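Local coordinates for protein N-acetylglucosamine-6-phosphate deacetylase (PDB 6FV4) that probably catalyses the metal-dependent removal of the acetyl group from N-acetylglucosamine-6-phosphate, a step of amino-sugar metabolism, at residues 17-22 and 55-60; 36-41 and 384-389; 114-119 and 164-169; 141-146 and 180-185; 202-207 and 227-232. The protein carries 1 engineered substitution. One frame throughout, in Å; residues are numbered along the deposited sequence.

Interaction 1: 17-22 and 55-60; sequences MLLTAD and ADRNLG
Leu-18, Thr-20 and Asp-22 exchange backbone bonds with residues 56-60 in the pattern of parallel strands. The carbonyl Leu-18 O is gripped twice, by Asp-56 N at 2.8 Å and by Arg-57 N at 3.2 Å. Further on, Thr-20 N donates to Arg-57 O, and Leu-59 N returns a short bond to Thr-20 O (2.7 Å, 164° at the hydrogen). This succession of bonds from Arg-57, Thr-20 and Leu-59 gives the parallel sense, with bridges at Leu-19 and Arg-57 (CA-CA 5.2 Å) and at Thr-20 and Asn-58 (CA-CA 4.8 Å). Asp-22 N, donating to Gly-60 O, closes the pairing after strand 16-21 has ended. The short strand 57-58 is one of the two outer strands of a four-stranded mixed sheet, whose strand 34-39 pairs with the other side of 16-21.

Side chains add polar contacts to this pairing. Asp-56 CG, anti to the carbonyl carbon (chi1 -60°), sends the carboxylate toward strand 16-21, where OD2 accepts from Leu-18 N at 2.9 Å, the donor lying 44° above the carboxylate plane. Asn-58 OD1 accepts Thr-20 OG1 (2.8 Å) and, on the opposite face of its amide, Gly-60 N; the latter bond makes an Asx turn, and the two donors probably restrain the amide's rotation.

Apolar contacts are fewer. Leu-19 lies alongside Arg-57, its CD2 resting 3.6 Å from Arg-57 CB, and Trp-391 touches both side chains.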
# COMPACT_ATOMS: atom_id res chain seq x y z
N MET B 17 35.84 -8.56 25.55
CA MET B 17 34.95 -7.71 26.34
C MET B 17 33.55 -8.28 26.34
O MET B 17 32.99 -8.55 25.27
CB MET B 17 34.92 -6.28 25.80
CG MET B 17 33.77 -5.43 26.38
SD MET B 17 33.45 -3.86 25.54
CE MET B 17 35.05 -3.53 24.78
N LEU B 18 32.97 -8.45 27.53
CA LEU B 18 31.65 -9.01 27.69
C LEU B 18 30.67 -7.91 28.08
O LEU B 18 30.82 -7.28 29.13
CB LEU B 18 31.66 -10.12 28.74
CG LEU B 18 30.42 -11.00 28.77
CD1 LEU B 18 30.01 -11.37 27.35
CD2 LEU B 18 30.69 -12.25 29.59
N LEU B 19 29.67 -7.68 27.23
CA LEU B 19 28.63 -6.69 27.48
C LEU B 19 27.31 -7.38 27.75
O LEU B 19 26.97 -8.35 27.07
CB LEU B 19 28.46 -5.77 26.27
CG LEU B 19 29.54 -4.74 25.98
CD1 LEU B 19 29.16 -4.01 24.70
CD2 LEU B 19 29.61 -3.79 27.15
N THR B 20 26.55 -6.87 28.71
CA THR B 20 25.19 -7.34 28.96
C THR B 20 24.21 -6.18 28.89
O THR B 20 24.54 -5.04 29.22
CB THR B 20 25.01 -8.00 30.33
OG1 THR B 20 25.39 -7.09 31.37
CG2 THR B 20 25.81 -9.30 30.45
N ALA B 21 22.98 -6.49 28.50
CA ALA B 21 21.90 -5.52 28.51
C ALA B 21 20.59 -6.25 28.74
O ALA B 21 20.48 -7.44 28.47
CB ALA B 21 21.86 -4.72 27.20
N ASP B 22 19.59 -5.51 29.22
CA ASP B 22 18.28 -6.11 29.43
C ASP B 22 17.69 -6.64 28.13
O ASP B 22 16.98 -7.66 28.14
CB ASP B 22 17.33 -5.07 30.04
CG ASP B 22 17.22 -5.20 31.55
OD1 ASP B 22 18.08 -5.88 32.16
OD2 ASP B 22 16.28 -4.62 32.12
N ALA B 55 30.39 -9.84 33.51
CA ALA B 55 30.45 -8.90 32.40
C ALA B 55 31.43 -7.76 32.69
O ALA B 55 31.59 -7.32 33.82
CB ALA B 55 29.06 -8.34 32.11
N ASP B 56 32.09 -7.29 31.62
CA ASP B 56 32.95 -6.13 31.76
C ASP B 56 32.13 -4.85 31.86
O ASP B 56 32.55 -3.90 32.53
CB ASP B 56 33.92 -6.04 30.58
CG ASP B 56 34.82 -7.26 30.46
OD1 ASP B 56 36.02 -7.16 30.80
OD2 ASP B 56 34.34 -8.33 30.04
N ARG B 57 30.97 -4.80 31.22
CA ARG B 57 30.06 -3.68 31.42
C ARG B 57 28.63 -4.17 31.32
O ARG B 57 28.23 -4.75 30.30
CB ARG B 57 30.32 -2.56 30.41
CG ARG B 57 29.54 -1.29 30.73
CD ARG B 57 29.62 -0.32 29.59
NE ARG B 57 31.00 0.01 29.26
CZ ARG B 57 31.61 1.11 29.67
NH1 ARG B 57 30.95 1.98 30.43
NH2 ARG B 57 32.88 1.35 29.32
N ASN B 58 27.86 -3.96 32.37
CA ASN B 58 26.44 -4.23 32.35
C ASN B 58 25.74 -2.93 31.96
O ASN B 58 25.83 -1.94 32.68
CB ASN B 58 25.95 -4.75 33.70
CG ASN B 58 24.50 -5.19 33.67
OD1 ASN B 58 23.84 -5.18 32.61
ND2 ASN B 58 23.99 -5.62 34.82
N LEU B 59 25.06 -2.95 30.82
CA LEU B 59 24.36 -1.75 30.39
C LEU B 59 23.04 -1.56 31.12
O LEU B 59 22.41 -0.51 30.98
CB LEU B 59 24.16 -1.80 28.88
CG LEU B 59 25.52 -1.80 28.17
CD1 LEU B 59 25.41 -2.27 26.73
CD2 LEU B 59 26.16 -0.42 28.25
N GLY B 60 22.61 -2.55 31.90
CA GLY B 60 21.43 -2.38 32.73
C GLY B 60 20.16 -2.42 31.92
O GLY B 60 19.99 -3.24 31.01

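Interaction 2: 36-41 and 384-389; sequences LEIASD and AVMRAG. With CD (cadmium ion), chain I.
Between Ser-40 and Asp-41 on one side and Ala-388 and Gly-389 on the other, the flat groups that meet are peptide units rather than rings, and each carbonyl oxygen faces a CA of the other turn. Ser-40 O faces Gly-389 CA at 3.5 Å in a nearly straight CA-H...O contact (169° at the hydrogen). In the other direction Ala-388 O receives Asp-41 CA at 3.4 Å and lies 3.2 Å from Asp-41 CB. The carboxylate of Asp-41 leads away from this junction. A second flat group, the Glu-37 carboxylate, points off the far side of strand 34-39 and chelates a cadmium ion unevenly, through OE2 at 2.5 Å and OE1 at 2.8 Å, with the metal well off the carboxylate plane and a water as a further ligand.

Behind the turns the contact is apolar and light. Ile-38 chi1 (-58°) sets CG2 anti to the backbone N, turning it to Gly-389 CA at 4.1 Å, while CG1 approaches Met-386 SD at 4.4 Å. Met-17 and Leu-373 also touch Met-386.

Backbone angles identify both partners. Phi is positive at Ser-40 but negative at Asp-41, as in a type II' turn, and positive at both Ala-388 and Gly-389, as in type I'. Two beta-hairpin ends therefore abut, one following strand 34-39 and one following 382-387, within the small beta domain that amidohydrolases of this family assemble from both ends of the chain.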
# COMPACT_ATOMS: atom_id res chain seq x y z
N LEU B 36 26.88 -10.01 24.71
CA LEU B 36 27.75 -10.02 23.55
C LEU B 36 29.19 -10.04 24.01
O LEU B 36 29.56 -9.35 24.97
CB LEU B 36 27.58 -8.78 22.66
CG LEU B 36 26.26 -8.35 22.07
CD1 LEU B 36 25.65 -7.31 22.97
CD2 LEU B 36 26.53 -7.77 20.68
N GLU B 37 30.01 -10.78 23.29
CA GLU B 37 31.44 -10.82 23.52
C GLU B 37 32.14 -10.17 22.35
O GLU B 37 31.92 -10.55 21.20
CB GLU B 37 31.92 -12.25 23.66
CG GLU B 37 33.09 -12.43 24.52
CD GLU B 37 33.54 -13.84 24.40
OE1 GLU B 37 32.73 -14.73 24.72
OE2 GLU B 37 34.68 -14.07 23.93
N ILE B 38 33.01 -9.21 22.66
CA ILE B 38 33.69 -8.40 21.66
C ILE B 38 35.18 -8.69 21.78
O ILE B 38 35.72 -8.73 22.89
CB ILE B 38 33.41 -6.90 21.88
CG1 ILE B 38 31.91 -6.60 21.82
CG2 ILE B 38 34.20 -6.05 20.89
CD1 ILE B 38 31.25 -7.05 20.56
N ALA B 39 35.83 -8.92 20.64
CA ALA B 39 37.29 -9.03 20.60
C ALA B 39 37.78 -8.11 19.50
O ALA B 39 37.34 -8.23 18.35
CB ALA B 39 37.76 -10.46 20.33
N SER B 40 38.67 -7.19 19.86
CA SER B 40 39.24 -6.23 18.91
C SER B 40 38.06 -5.51 18.26
O SER B 40 37.28 -4.87 18.99
CB SER B 40 40.18 -7.01 17.98
OG SER B 40 40.61 -6.26 16.87
N ASP B 41 37.84 -5.61 16.95
CA ASP B 41 36.72 -4.95 16.30
C ASP B 41 35.59 -5.90 15.92
O ASP B 41 34.69 -5.49 15.19
CB ASP B 41 37.20 -4.19 15.06
CG ASP B 41 37.71 -5.12 13.98
OD1 ASP B 41 38.14 -6.23 14.33
OD2 ASP B 41 37.72 -4.72 12.79
N ALA B 384 24.92 5.38 24.28
CA ALA B 384 26.28 4.95 23.96
C ALA B 384 26.30 4.42 22.54
O ALA B 384 25.28 3.95 22.03
CB ALA B 384 26.77 3.89 24.95
N VAL B 385 27.48 4.49 21.90
CA VAL B 385 27.68 4.08 20.52
C VAL B 385 29.01 3.37 20.41
O VAL B 385 30.05 3.93 20.78
CB VAL B 385 27.66 5.26 19.53
CG1 VAL B 385 27.90 4.76 18.10
CG2 VAL B 385 26.35 6.03 19.61
N MET B 386 29.01 2.15 19.88
CA MET B 386 30.25 1.44 19.62
C MET B 386 30.40 1.24 18.12
O MET B 386 29.43 0.95 17.43
CB MET B 386 30.28 0.09 20.34
CG MET B 386 31.46 -0.78 19.92
SD MET B 386 31.49 -2.29 20.89
CE MET B 386 32.25 -1.67 22.38
N ARG B 387 31.62 1.42 17.63
CA ARG B 387 31.94 1.21 16.22
C ARG B 387 33.30 0.54 16.12
O ARG B 387 34.27 1.04 16.67
CB ARG B 387 31.93 2.54 15.45
CG ARG B 387 32.11 2.37 13.96
CD ARG B 387 32.08 3.71 13.23
NE ARG B 387 32.32 3.50 11.80
CZ ARG B 387 33.51 3.49 11.21
NH1 ARG B 387 34.63 3.70 11.91
NH2 ARG B 387 33.59 3.26 9.91
N ALA B 388 33.36 -0.58 15.40
CA ALA B 388 34.57 -1.39 15.29
C ALA B 388 35.15 -1.72 16.66
O ALA B 388 36.37 -1.65 16.88
CB ALA B 388 35.62 -0.70 14.41
N GLY B 389 34.27 -2.08 17.59
CA GLY B 389 34.68 -2.54 18.91
C GLY B 389 35.10 -1.47 19.90
O GLY B 389 35.47 -1.81 21.03
CD CD I . 35.11 -15.82 25.69
O HOH W 1 37.72 -15.55 25.89

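Interaction 3: 114-119 and 164-169; sequences EDLLRQ and GRVLDA
The short axes of helices 114-119 and 164-169 run nearly parallel, 22° apart in the same N-to-C sense, and approach to 9.3 Å, with Leu-117 CA and Val-166 CA only 5.9 Å from each other. Such closeness fits the small side chains on the second helix, a valine and an alanine, against two leucines on the first.

Leu-117 does most of the touching, through a single methyl. Its CG stands anti to the carbonyl carbon; this chi1 (-77°) turns CG toward the neighbouring helix, and CD2 reaches it although the side chain starts out along the flank. There CD2 spans Arg-165 to Ala-169, one turn of the helix: Arg-165 O is 3.5 Å away, Val-166 CA 3.8 Å and Ala-169 CB 3.7 Å. The methyl thus rests partly on backbone. Leu-116 works one position earlier and deeper. Its CD2 meets Val-166 CG2 at 3.7 Å, the two side chains crossing at about a right angle, and the same valine methyl is shared with Leu-117 CD2 at 3.9 Å. Val-166 CG2 therefore touches both leucines of the facing helix.

Toward the interior, Leu-137 of strand 134-138 touches both Leu-116 and Val-166, and Val-120, one turn further along helix 113-129, continues the contact with Val-166 and Ala-169. Two helices side by side over strand 134-138, which lies between them in the chain and is parallel to its neighbouring strands, are what consecutive outer helices of a (beta/alpha)8 barrel look like, the fold of the amidohydrolase superfamily.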
# COMPACT_ATOMS: atom_id res chain seq x y z
N GLU B 114 32.48 18.76 -14.21
CA GLU B 114 33.79 18.93 -13.59
C GLU B 114 33.68 18.95 -12.06
O GLU B 114 34.48 18.33 -11.36
CB GLU B 114 34.46 20.21 -14.13
CG GLU B 114 33.59 21.50 -14.06
CD GLU B 114 32.31 21.47 -14.93
OE1 GLU B 114 32.36 20.98 -16.08
OE2 GLU B 114 31.24 21.94 -14.46
N ASP B 115 32.69 19.67 -11.53
CA ASP B 115 32.49 19.64 -10.09
C ASP B 115 32.11 18.25 -9.59
O ASP B 115 32.54 17.85 -8.50
CB ASP B 115 31.44 20.67 -9.68
CG ASP B 115 32.02 22.06 -9.58
OD1 ASP B 115 33.27 22.17 -9.55
OD2 ASP B 115 31.24 23.04 -9.54
N LEU B 116 31.36 17.48 -10.39
CA LEU B 116 31.02 16.12 -10.00
C LEU B 116 32.28 15.27 -9.83
O LEU B 116 32.43 14.56 -8.83
CB LEU B 116 30.08 15.49 -11.03
CG LEU B 116 29.65 14.04 -10.83
CD1 LEU B 116 29.11 13.84 -9.43
CD2 LEU B 116 28.56 13.70 -11.84
N LEU B 117 33.20 15.37 -10.79
CA LEU B 117 34.41 14.56 -10.74
C LEU B 117 35.28 14.91 -9.54
O LEU B 117 35.83 14.02 -8.88
CB LEU B 117 35.20 14.71 -12.04
CG LEU B 117 34.63 13.93 -13.22
CD1 LEU B 117 35.32 14.33 -14.53
CD2 LEU B 117 34.75 12.44 -12.98
N ARG B 118 35.41 16.21 -9.23
CA ARG B 118 36.18 16.62 -8.06
C ARG B 118 35.54 16.11 -6.77
O ARG B 118 36.23 15.58 -5.89
CB ARG B 118 36.29 18.15 -8.03
CG ARG B 118 36.66 18.74 -6.66
CD ARG B 118 36.54 20.28 -6.62
NE ARG B 118 35.18 20.75 -6.92
CZ ARG B 118 34.20 20.83 -6.03
NH1 ARG B 118 34.40 20.47 -4.76
NH2 ARG B 118 33.00 21.26 -6.40
N GLN B 119 34.22 16.25 -6.65
CA GLN B 119 33.53 15.79 -5.44
C GLN B 119 33.69 14.28 -5.27
O GLN B 119 34.02 13.80 -4.18
CB GLN B 119 32.06 16.18 -5.50
CG GLN B 119 31.82 17.67 -5.43
CD GLN B 119 30.38 18.05 -5.76
OE1 GLN B 119 29.55 17.18 -6.01
NE2 GLN B 119 30.09 19.34 -5.77
N GLY B 164 30.93 6.45 -17.06
CA GLY B 164 32.20 5.74 -16.92
C GLY B 164 33.29 6.59 -16.30
O GLY B 164 34.03 6.12 -15.43
N ARG B 165 33.37 7.86 -16.70
CA ARG B 165 34.37 8.77 -16.14
C ARG B 165 34.14 9.00 -14.65
O ARG B 165 35.10 9.03 -13.86
CB ARG B 165 34.35 10.10 -16.88
CG ARG B 165 34.85 10.00 -18.31
CD ARG B 165 35.06 11.37 -18.88
NE ARG B 165 33.81 12.11 -19.04
CZ ARG B 165 33.09 12.11 -20.16
NH1 ARG B 165 33.49 11.40 -21.21
NH2 ARG B 165 31.96 12.81 -20.23
N VAL B 166 32.88 9.16 -14.24
CA VAL B 166 32.57 9.38 -12.83
C VAL B 166 32.84 8.12 -12.03
O VAL B 166 33.41 8.18 -10.93
CB VAL B 166 31.12 9.87 -12.67
CG1 VAL B 166 30.71 9.84 -11.21
CG2 VAL B 166 31.00 11.27 -13.23
N LEU B 167 32.44 6.95 -12.55
CA LEU B 167 32.71 5.70 -11.85
C LEU B 167 34.21 5.43 -11.77
O LEU B 167 34.70 4.91 -10.76
CB LEU B 167 31.99 4.54 -12.53
CG LEU B 167 30.45 4.50 -12.44
CD1 LEU B 167 29.94 3.17 -12.93
CD2 LEU B 167 29.98 4.77 -11.05
N ASP B 168 34.95 5.74 -12.84
CA ASP B 168 36.40 5.60 -12.78
C ASP B 168 36.98 6.45 -11.66
O ASP B 168 37.79 5.98 -10.85
CB ASP B 168 37.03 5.96 -14.12
CG ASP B 168 36.76 4.92 -15.20
OD1 ASP B 168 36.24 3.83 -14.86
OD2 ASP B 168 37.04 5.22 -16.38
N ALA B 169 36.55 7.71 -11.58
CA ALA B 169 37.06 8.62 -10.55
C ALA B 169 36.84 8.09 -9.14
O ALA B 169 37.62 8.40 -8.23
CB ALA B 169 36.41 10.00 -10.72

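Interaction 4: 141-146 and 180-185; sequences WLSTLR and APERDG
Trp-141 O and Ala-180 N form the straightest bond of this contact, 3.0 Å long with 177° at the hydrogen. The same Trp-141 O also accepts a bound water, whose other hydrogen goes to Ala-180 O at 2.7 Å, so both carbonyls at this crossing have a partner.

One residue along, Leu-142 O is taken by Arg-183 NH1 at 2.8 Å in a bent bond, 140° at the hydrogen. The oxygen lies near the edge of the guanidinium, tilted somewhat from its plane, and the bend at chi3 (76°) turns the guanidinium to the carbonyl, bringing Arg-183 CD close as well. Arg-183 NE has a different partner, a salt bridge to Asp-157.

The polar end of Glu-182 is directed mainly at the next loop: OE1 accepts from Thr-205 OG1 and OE2 from Glu-206 N. Its link to Ser-143 goes through a second water, which donates to Glu-182 OE2 at 2.7 Å and is hydrogen-bonded to Ser-143 OG. Directly, Glu-182 OE2 and Ser-143 O are two acceptors 3.3 Å apart, a mild repulsion that the donors around the carboxylate probably offset. Ala-180 CB packs against Ser-143 N at 3.4 Å.

Backbone carbonyls, two waters and two charged side chains thus tie together loops that follow barrel strands 134-138 and 174-179, and they probably help to hold the main chain at Leu-142, whose side chain stands about 4 Å from that of the metal ligand His-204.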
# COMPACT_ATOMS: atom_id res chain seq x y z
N TRP B 141 21.41 12.91 -13.17
CA TRP B 141 20.54 12.29 -14.17
C TRP B 141 19.11 12.14 -13.67
O TRP B 141 18.47 11.07 -13.72
CB TRP B 141 21.17 10.97 -14.59
CG TRP B 141 22.59 11.26 -15.00
CD1 TRP B 141 22.99 12.10 -15.99
CD2 TRP B 141 23.79 10.74 -14.41
NE1 TRP B 141 24.36 12.13 -16.07
CE2 TRP B 141 24.88 11.30 -15.11
CE3 TRP B 141 24.05 9.85 -13.36
CZ2 TRP B 141 26.20 11.01 -14.80
CZ3 TRP B 141 25.35 9.55 -13.05
CH2 TRP B 141 26.43 10.14 -13.77
N LEU B 142 18.60 13.27 -13.19
CA LEU B 142 17.28 13.42 -12.59
C LEU B 142 16.37 14.22 -13.53
O LEU B 142 16.80 14.80 -14.52
CB LEU B 142 17.38 14.12 -11.24
CG LEU B 142 18.45 13.60 -10.28
CD1 LEU B 142 18.39 14.33 -8.96
CD2 LEU B 142 18.32 12.08 -10.08
N SER B 143 15.07 14.22 -13.19
CA SER B 143 14.10 14.94 -14.00
C SER B 143 12.83 15.26 -13.23
O SER B 143 11.76 14.75 -13.56
CB SER B 143 13.75 14.14 -15.26
OG SER B 143 13.18 14.99 -16.24
N THR B 144 12.93 16.09 -12.20
CA THR B 144 11.71 16.61 -11.59
C THR B 144 11.95 18.05 -11.16
O THR B 144 13.08 18.46 -10.87
CB THR B 144 11.22 15.77 -10.40
OG1 THR B 144 9.91 16.21 -10.02
CG2 THR B 144 12.14 15.91 -9.20
N LEU B 145 10.86 18.82 -11.16
CA LEU B 145 10.85 20.18 -10.64
C LEU B 145 10.06 20.29 -9.35
O LEU B 145 9.87 21.40 -8.83
CB LEU B 145 10.28 21.14 -11.69
CG LEU B 145 10.89 21.06 -13.09
CD1 LEU B 145 10.43 22.21 -13.98
CD2 LEU B 145 12.43 21.01 -13.01
N ARG B 146 9.59 19.16 -8.81
CA ARG B 146 8.80 19.17 -7.59
C ARG B 146 9.65 19.64 -6.41
O ARG B 146 10.88 19.67 -6.47
CB ARG B 146 8.22 17.78 -7.31
CG ARG B 146 7.18 17.34 -8.33
CD ARG B 146 6.71 15.90 -8.14
NE ARG B 146 5.84 15.54 -9.25
CZ ARG B 146 4.53 15.71 -9.27
NH1 ARG B 146 3.90 16.21 -8.21
NH2 ARG B 146 3.83 15.38 -10.35
N ALA B 180 16.41 9.07 -12.93
CA ALA B 180 15.04 9.33 -13.35
C ALA B 180 14.75 8.50 -14.59
O ALA B 180 15.41 8.69 -15.62
CB ALA B 180 14.81 10.81 -13.62
N PRO B 181 13.78 7.56 -14.55
CA PRO B 181 13.66 6.56 -15.62
C PRO B 181 13.16 7.10 -16.96
O PRO B 181 13.18 6.33 -17.93
CB PRO B 181 12.66 5.55 -15.05
CG PRO B 181 12.72 5.72 -13.59
CD PRO B 181 13.00 7.18 -13.36
N GLU B 182 12.70 8.35 -17.06
CA GLU B 182 12.09 8.83 -18.30
C GLU B 182 13.06 9.60 -19.20
O GLU B 182 12.70 9.89 -20.34
CB GLU B 182 10.86 9.69 -18.00
CG GLU B 182 11.14 11.08 -17.44
CD GLU B 182 11.32 11.09 -15.94
OE1 GLU B 182 11.84 10.08 -15.39
OE2 GLU B 182 10.96 12.09 -15.29
N ARG B 183 14.27 9.91 -18.73
CA ARG B 183 15.24 10.60 -19.57
C ARG B 183 15.77 9.67 -20.66
O ARG B 183 15.93 8.46 -20.46
CB ARG B 183 16.40 11.14 -18.74
CG ARG B 183 15.99 12.16 -17.70
CD ARG B 183 17.17 13.01 -17.30
NE ARG B 183 17.49 14.00 -18.33
CZ ARG B 183 17.19 15.29 -18.23
NH1 ARG B 183 16.60 15.75 -17.14
NH2 ARG B 183 17.49 16.12 -19.22
N ASP B 184 16.03 10.25 -21.83
CA ASP B 184 16.72 9.52 -22.89
C ASP B 184 17.98 8.88 -22.33
O ASP B 184 18.79 9.54 -21.67
CB ASP B 184 17.07 10.45 -24.05
CG ASP B 184 15.85 10.92 -24.81
OD1 ASP B 184 14.93 10.10 -25.04
OD2 ASP B 184 15.80 12.12 -25.19
N GLY B 185 18.13 7.57 -22.56
CA GLY B 185 19.29 6.82 -22.12
C GLY B 185 19.22 6.26 -20.71
O GLY B 185 20.20 5.64 -20.27
O HOH W 2 17.90 9.62 -16.08
O HOH W 3 10.50 14.50 -16.30

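Interaction 5: 202-207 and 227-232; sequences VGHTEA and FNAMRP. With CD (cadmium ion), chain J.
His-204 and Ala-229 meet ring to methyl: Ala-229 CB sits 3.6 Å from the centroid of the imidazole, 11° off the ring normal, a CH-pi contact over one face. The ring's NE2 binds the cadmium ion at 2.3 Å, and Glu-138, His-150, His-225 and a water are also ligands. Both His-204 and Ala-229 have positive phi and psi, and in this conformation the ring and the methyl face each other.

Backbone contacts run beside them. Ala-229 O accepts Thr-205 N at 3.3 Å, and His-204 CA comes within 3.1 Å of the same oxygen in a CA-H...O contact. Arg-231 N returns a weak bond to Thr-205 O. Together they make a single bridge between Thr-205 and Met-230, too short to be a strand pair.

Charged groups occupy the outer end. Arg-231, extended as far as CD and bent at chi3 (-70°), lays its guanidinium obliquely against Glu-206 O, which receives weak bonds from NE at 3.1 Å and NH2 at 3.0 Å. Glu-206 OE1 is 4.2 Å from Arg-231 NE and well out of the guanidinium plane, so charge alone acts between them; Glu-206 OE2 is held by Thr-144 OG1 and Arg-146 NE.

Chemically, the methyl probably limits how the imidazole can tip on that face while the metal holds its nitrogen. Ala-229 is also predicted to bind substrate, so the contact probably places a metal ligand beside the substrate site.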
# COMPACT_ATOMS: atom_id res chain seq x y z
N VAL B 202 15.71 4.60 -8.24
CA VAL B 202 14.75 5.43 -8.97
C VAL B 202 14.33 6.57 -8.07
O VAL B 202 14.00 6.35 -6.90
CB VAL B 202 13.52 4.61 -9.43
CG1 VAL B 202 12.41 5.55 -9.94
CG2 VAL B 202 13.87 3.66 -10.52
N GLY B 203 14.33 7.79 -8.60
CA GLY B 203 14.02 8.95 -7.78
C GLY B 203 13.98 10.19 -8.65
O GLY B 203 14.35 10.16 -9.83
N HIS B 204 13.49 11.27 -8.05
CA HIS B 204 13.48 12.60 -8.66
C HIS B 204 12.97 12.56 -10.10
O HIS B 204 13.63 12.99 -11.04
CB HIS B 204 14.88 13.22 -8.60
CG HIS B 204 15.19 13.80 -7.27
ND1 HIS B 204 15.07 15.15 -6.99
CD2 HIS B 204 15.57 13.21 -6.12
CE1 HIS B 204 15.38 15.36 -5.73
NE2 HIS B 204 15.68 14.20 -5.17
N THR B 205 11.75 12.04 -10.24
CA THR B 205 11.29 11.61 -11.55
C THR B 205 9.79 11.84 -11.69
O THR B 205 9.03 11.78 -10.72
CB THR B 205 11.63 10.13 -11.76
OG1 THR B 205 11.04 9.68 -12.99
CG2 THR B 205 11.12 9.28 -10.61
N GLU B 206 9.39 12.14 -12.93
CA GLU B 206 8.02 12.20 -13.38
C GLU B 206 7.65 10.96 -14.20
O GLU B 206 6.70 11.01 -14.98
CB GLU B 206 7.79 13.48 -14.19
CG GLU B 206 8.14 14.77 -13.44
CD GLU B 206 7.25 14.99 -12.23
OE1 GLU B 206 6.06 14.58 -12.27
OE2 GLU B 206 7.73 15.57 -11.22
N ALA B 207 8.38 9.86 -14.03
CA ALA B 207 8.15 8.65 -14.81
C ALA B 207 6.77 8.07 -14.51
O ALA B 207 6.25 8.18 -13.40
CB ALA B 207 9.20 7.60 -14.50
N PHE B 227 7.88 8.83 -2.39
CA PHE B 227 6.86 9.88 -2.34
C PHE B 227 7.45 11.29 -2.41
O PHE B 227 6.77 12.21 -2.88
CB PHE B 227 5.98 9.75 -1.09
CG PHE B 227 4.96 8.64 -1.19
CD1 PHE B 227 3.76 8.83 -1.87
CD2 PHE B 227 5.22 7.39 -0.62
CE1 PHE B 227 2.81 7.80 -1.97
CE2 PHE B 227 4.28 6.36 -0.72
CZ PHE B 227 3.07 6.57 -1.39
N ASN B 228 8.69 11.48 -1.97
CA ASN B 228 9.32 12.80 -2.09
C ASN B 228 9.96 12.95 -3.45
O ASN B 228 10.62 12.02 -3.94
CB ASN B 228 10.37 13.03 -1.00
CG ASN B 228 9.77 12.99 0.38
OD1 ASN B 228 10.19 12.18 1.23
ND2 ASN B 228 8.78 13.83 0.62
N ALA B 229 9.76 14.11 -4.07
CA ALA B 229 10.34 14.43 -5.39
C ALA B 229 9.93 13.40 -6.43
O ALA B 229 10.73 12.96 -7.26
CB ALA B 229 11.86 14.55 -5.31
N MET B 230 8.67 13.01 -6.40
CA MET B 230 8.20 11.88 -7.19
C MET B 230 6.75 12.13 -7.56
O MET B 230 6.01 12.73 -6.78
CB MET B 230 8.38 10.60 -6.36
CG MET B 230 7.83 9.33 -6.94
SD MET B 230 8.25 7.99 -5.80
CE MET B 230 10.03 7.93 -6.02
N ARG B 231 6.36 11.70 -8.75
CA ARG B 231 4.98 11.81 -9.17
C ARG B 231 4.07 11.06 -8.19
O ARG B 231 4.43 9.97 -7.73
CB ARG B 231 4.83 11.24 -10.58
CG ARG B 231 3.41 11.16 -11.10
CD ARG B 231 3.37 10.39 -12.40
NE ARG B 231 3.99 11.14 -13.49
CZ ARG B 231 3.38 11.42 -14.64
NH1 ARG B 231 2.14 11.00 -14.86
NH2 ARG B 231 4.02 12.10 -15.58
N PRO B 232 2.92 11.61 -7.82
CA PRO B 232 2.05 10.93 -6.85
C PRO B 232 1.31 9.74 -7.46
O PRO B 232 1.31 9.52 -8.68
CB PRO B 232 1.06 12.03 -6.44
CG PRO B 232 1.00 12.91 -7.64
CD PRO B 232 2.41 12.95 -8.16
CD CD J . 16.28 14.38 -2.92
O HOH W 4 14.46 16.08 -2.20

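Interaction 1 lies across the chain's centre from interactions 3, 4 and 5, and interaction 2 across it from 4 and 5. Interactions 1 and 2, 12 Å apart between centres, belong to the beta domain and are joined through neighbouring strands 16-21 and 34-39; their segments alternate along the chain. Interaction 2 closes a loop of 342 residues in which interactions 3, 4 and 5 are nested, so the barrel is inserted between halves of the beta domain. Interactions 4 and 5, centres 9 Å apart and in touch, join the loops after strands 134-138, 174-179, 199-202 and 222-223 near the metal site. Interaction 3 belongs to the barrel's outer helices; its centre is 20 Å from that of interaction 4, their segments alternating along the chain.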